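Local coordinates for protein glucuronoarabinoxylan endo-1,4-beta-xylanase (Clostridium papyrosolvens, PDB 4FMV) that hydrolyses internal beta-1,4 linkages of xylan, this chain being the GH30 endoxylanase part of a longer protein that also has CBM6 and dockerin domains, at residues A[204-209]-A[257-262]; A[218-221]-A[227-230]. All blocks are in the same frame, centred on the assembly; numbering follows the deposited sequence.

Interaction 1. Residues A[204-209]-A[257-262]; sequences CHFYGT and GNMNAY
The hydroxyl of Y262 is hydrogen-bonded to E249 OE2 on helix 240-255, which holds the far end of the tyrosine ring while one of its ring carbons meets F206. That meeting is loose: Y262 CE2 lies 4.3 Å from F206 CD2, and the two rings, steeply inclined to each other, meet obliquely in apolar contact.

M259 makes the closer contact. It reaches across from the opposite direction to F206, and with chi2 -164° and chi3 167° the extended chain brings its methyl up against both F206 and C204. M259 CE is 3.7 Å from F206 CZ and also 3.7 Å from C204 SG. The sulfur follows behind as a Met-aromatic contact, M259 SD sitting 5.0 Å from the centroid of the F206 ring and 57° off its normal. The first torsion of C204 sets SG between its own backbone N and carbonyl carbon, where it meets the M259 methyl.

In the (beta/alpha)8 barrel, strands 201-205 and 261-266 flank strand 227-232 on either side, and these side chains pack over that middle strand: M230 touches both F206 and Y262. S253 of helix 240-255 touches the same two rings, so the cluster is packed between barrel strands and helix, while F181 lies against both C204 and M259. H205, next in the chain after C204, instead bonds through its imidazole nitrogens to E143 and E177.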
# COMPACT_ATOMS: atom_id res chain seq x y z
N CYS A 204 -1.86 2.46 -7.62
CA CYS A 204 -2.10 1.37 -8.56
C CYS A 204 -2.46 0.10 -7.79
O CYS A 204 -2.10 -0.05 -6.63
CB CYS A 204 -0.85 1.11 -9.39
SG CYS A 204 0.57 0.50 -8.44
N HIS A 205 -3.17 -0.81 -8.46
CA HIS A 205 -3.42 -2.13 -7.90
C HIS A 205 -2.71 -3.19 -8.73
O HIS A 205 -2.38 -2.98 -9.89
CB HIS A 205 -4.93 -2.44 -7.86
CG HIS A 205 -5.72 -1.45 -7.07
ND1 HIS A 205 -7.10 -1.49 -6.99
CD2 HIS A 205 -5.34 -0.38 -6.33
CE1 HIS A 205 -7.52 -0.51 -6.23
NE2 HIS A 205 -6.47 0.19 -5.82
N PHE A 206 -2.45 -4.31 -8.06
CA PHE A 206 -1.71 -5.50 -8.51
C PHE A 206 -2.49 -6.70 -9.08
O PHE A 206 -2.02 -7.84 -8.95
CB PHE A 206 -0.56 -5.92 -7.59
CG PHE A 206 0.69 -5.07 -7.73
CD1 PHE A 206 0.72 -3.97 -8.59
CD2 PHE A 206 1.84 -5.40 -7.01
CE1 PHE A 206 1.89 -3.19 -8.72
CE2 PHE A 206 3.02 -4.62 -7.13
CZ PHE A 206 3.03 -3.52 -7.99
N TYR A 207 -3.74 -6.54 -9.51
CA TYR A 207 -4.43 -7.75 -9.86
C TYR A 207 -4.08 -8.08 -11.30
O TYR A 207 -4.68 -7.57 -12.25
CB TYR A 207 -5.94 -7.45 -9.78
CG TYR A 207 -6.39 -7.16 -8.36
CD1 TYR A 207 -6.38 -8.17 -7.40
CD2 TYR A 207 -6.79 -5.89 -7.98
CE1 TYR A 207 -6.76 -7.92 -6.11
CE2 TYR A 207 -7.16 -5.64 -6.67
CZ TYR A 207 -7.15 -6.65 -5.75
OH TYR A 207 -7.53 -6.42 -4.45
N GLY A 208 -3.20 -9.07 -11.43
CA GLY A 208 -2.66 -9.51 -12.71
C GLY A 208 -1.43 -8.78 -13.25
O GLY A 208 -1.04 -9.00 -14.40
N THR A 209 -0.80 -7.94 -12.45
CA THR A 209 0.39 -7.18 -12.90
C THR A 209 1.64 -8.05 -12.87
O THR A 209 2.02 -8.54 -11.81
CB THR A 209 0.65 -5.96 -11.97
OG1 THR A 209 -0.55 -5.19 -11.83
CG2 THR A 209 1.79 -5.07 -12.51
N GLY A 257 9.56 -2.39 -8.40
CA GLY A 257 8.64 -1.28 -8.49
C GLY A 257 9.15 0.03 -7.90
O GLY A 257 8.69 1.11 -8.28
N ASN A 258 10.13 -0.06 -7.00
CA ASN A 258 10.61 1.12 -6.26
C ASN A 258 9.48 1.89 -5.59
O ASN A 258 9.54 3.11 -5.39
CB ASN A 258 11.46 2.05 -7.15
CG ASN A 258 12.82 1.46 -7.46
OD1 ASN A 258 13.76 1.59 -6.68
ND2 ASN A 258 12.93 0.81 -8.61
N MET A 259 8.46 1.17 -5.18
CA MET A 259 7.28 1.82 -4.63
C MET A 259 7.50 2.31 -3.22
O MET A 259 8.33 1.76 -2.48
CB MET A 259 6.08 0.88 -4.74
CG MET A 259 5.84 0.57 -6.22
SD MET A 259 4.23 -0.11 -6.52
CE MET A 259 4.19 0.02 -8.31
N ASN A 260 6.79 3.38 -2.87
CA ASN A 260 6.90 3.97 -1.54
C ASN A 260 6.05 3.25 -0.50
O ASN A 260 6.30 3.36 0.69
CB ASN A 260 6.56 5.46 -1.60
CG ASN A 260 7.40 6.21 -2.64
OD1 ASN A 260 6.93 6.50 -3.72
ND2 ASN A 260 8.65 6.50 -2.30
N ALA A 261 5.03 2.52 -0.95
CA ALA A 261 4.10 1.87 -0.03
C ALA A 261 3.45 0.64 -0.66
O ALA A 261 3.30 0.57 -1.88
CB ALA A 261 3.02 2.86 0.40
N TYR A 262 3.05 -0.32 0.17
CA TYR A 262 2.28 -1.48 -0.30
C TYR A 262 1.12 -1.65 0.68
O TYR A 262 1.32 -1.90 1.87
CB TYR A 262 3.16 -2.74 -0.35
CG TYR A 262 2.46 -3.99 -0.91
CD1 TYR A 262 1.54 -4.71 -0.14
CD2 TYR A 262 2.74 -4.46 -2.18
CE1 TYR A 262 0.93 -5.85 -0.61
CE2 TYR A 262 2.11 -5.61 -2.69
CZ TYR A 262 1.20 -6.29 -1.89
OH TYR A 262 0.59 -7.43 -2.38

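Interaction 2. Residues A[218-221]-A[227-230]; sequences LYQQ and ELWM
The phenol of Y219 is driven end-on against the start of strand 227-232, with Y219 OH 3.1 Å from E227 C. The ring crosses L228 at a slant: Y219 CE2 is 3.6 Å from L228 CB, and L228 CG sits 4.3 Å above one ring face, displaced toward the rim. Further back, Y219 CD2 meets L228 CD2 at 3.9 Å. Q220 brings its amide NE2 to the ring edge, in the ring plane, where it also brushes L228 CD2. With CG of Y219 trans to the backbone N (chi1 166°), the ring extends from helix 217-221 down to the strand, and L190 and L202 pack on it as well. The helix links strands 201-205 and 227-232 as a beta-alpha-beta unit of the barrel.

Beyond this shell, CB of E227 points away from the helix. W229 NE1 donates to E227 OE1 at 3.0 Å, the oxygen lying in the indole plane but approached from 54° above the carboxylate plane, and R17 adds a salt bridge to the same oxygen. Those two partners would favour a charged carboxylate. Across the helix-strand contact itself, the close polar atoms have poor angles, which leaves shape and dispersion to do the work.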
# COMPACT_ATOMS: atom_id res chain seq x y z
N LEU A 218 8.23 6.06 -17.06
CA LEU A 218 7.71 7.42 -17.22
C LEU A 218 7.45 8.09 -15.86
O LEU A 218 7.78 9.26 -15.64
CB LEU A 218 6.42 7.43 -18.05
CG LEU A 218 5.86 8.83 -18.29
CD1 LEU A 218 6.91 9.71 -18.97
CD2 LEU A 218 4.60 8.76 -19.14
N TYR A 219 6.88 7.34 -14.92
CA TYR A 219 6.69 7.89 -13.59
C TYR A 219 8.03 8.29 -12.97
O TYR A 219 8.16 9.38 -12.42
CB TYR A 219 5.98 6.92 -12.64
CG TYR A 219 6.11 7.38 -11.20
CD1 TYR A 219 5.27 8.37 -10.69
CD2 TYR A 219 7.09 6.86 -10.36
CE1 TYR A 219 5.39 8.82 -9.39
CE2 TYR A 219 7.22 7.29 -9.04
CZ TYR A 219 6.37 8.27 -8.57
OH TYR A 219 6.50 8.73 -7.29
N GLN A 220 9.03 7.40 -13.06
CA GLN A 220 10.34 7.72 -12.49
C GLN A 220 10.89 9.02 -13.06
O GLN A 220 11.44 9.84 -12.33
CB GLN A 220 11.35 6.58 -12.71
CG GLN A 220 11.01 5.32 -11.92
CD GLN A 220 10.90 5.59 -10.42
OE1 GLN A 220 11.61 6.44 -9.86
NE2 GLN A 220 10.02 4.85 -9.76
N GLN A 221 10.74 9.23 -14.35
CA GLN A 221 11.28 10.45 -14.93
C GLN A 221 10.46 11.68 -14.49
O GLN A 221 10.97 12.79 -14.42
CB GLN A 221 11.41 10.33 -16.45
CG GLN A 221 10.27 10.89 -17.25
CD GLN A 221 10.65 11.07 -18.72
OE1 GLN A 221 11.75 10.69 -19.14
NE2 GLN A 221 9.74 11.64 -19.51
N GLU A 227 4.78 10.45 -5.14
CA GLU A 227 4.93 9.13 -4.55
C GLU A 227 4.17 8.11 -5.40
O GLU A 227 3.25 8.46 -6.14
CB GLU A 227 4.41 9.11 -3.12
CG GLU A 227 5.24 9.94 -2.14
CD GLU A 227 5.49 9.20 -0.83
OE1 GLU A 227 4.50 8.86 -0.15
OE2 GLU A 227 6.67 8.96 -0.50
N LEU A 228 4.58 6.86 -5.29
CA LEU A 228 4.00 5.75 -6.03
C LEU A 228 3.65 4.64 -5.03
O LEU A 228 4.55 4.09 -4.37
CB LEU A 228 5.03 5.25 -7.05
CG LEU A 228 4.70 4.00 -7.88
CD1 LEU A 228 3.47 4.20 -8.76
CD2 LEU A 228 5.90 3.56 -8.76
N TRP A 229 2.36 4.31 -4.89
CA TRP A 229 1.94 3.32 -3.91
C TRP A 229 1.14 2.23 -4.60
O TRP A 229 0.32 2.51 -5.46
CB TRP A 229 1.00 3.92 -2.87
CG TRP A 229 1.46 5.07 -2.07
CD1 TRP A 229 2.66 5.72 -2.14
CD2 TRP A 229 0.70 5.73 -1.06
NE1 TRP A 229 2.68 6.77 -1.23
CE2 TRP A 229 1.49 6.78 -0.55
CE3 TRP A 229 -0.58 5.53 -0.53
CZ2 TRP A 229 1.03 7.63 0.46
CZ3 TRP A 229 -1.03 6.37 0.47
CH2 TRP A 229 -0.23 7.40 0.96
N MET A 230 1.34 0.99 -4.16
CA MET A 230 0.44 -0.07 -4.56
C MET A 230 -0.65 -0.06 -3.48
O MET A 230 -0.38 -0.38 -2.32
CB MET A 230 1.20 -1.39 -4.50
CG MET A 230 0.59 -2.52 -5.29
SD MET A 230 -1.06 -2.98 -4.78
CE MET A 230 -0.78 -3.53 -3.08

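How the interactions relate
Strand 227-232 is common ground. Interaction 2 sets a helix against its first residues, whereas interaction 1 joins the ends of, and loops next to, the two strands that flank it. The two touch directly: N260 N reaches L228 O at 2.8 Å and A261 O meets M230 N at 3.0 Å, both probable backbone hydrogen bonds, where 257-262 runs beside strand 227-232, while F206 CG packs 3.5 Å from M230 CG. In sequence, interaction 2 is nested inside the loop that interaction 1 closes. Interaction 1 is wholly buried, nearer the chain centre, and rich in sulfur and aromatic groups; interaction 2 lies farther out, is partly buried, and mixes a phenol with leucine, backbone and an exposed glutamine.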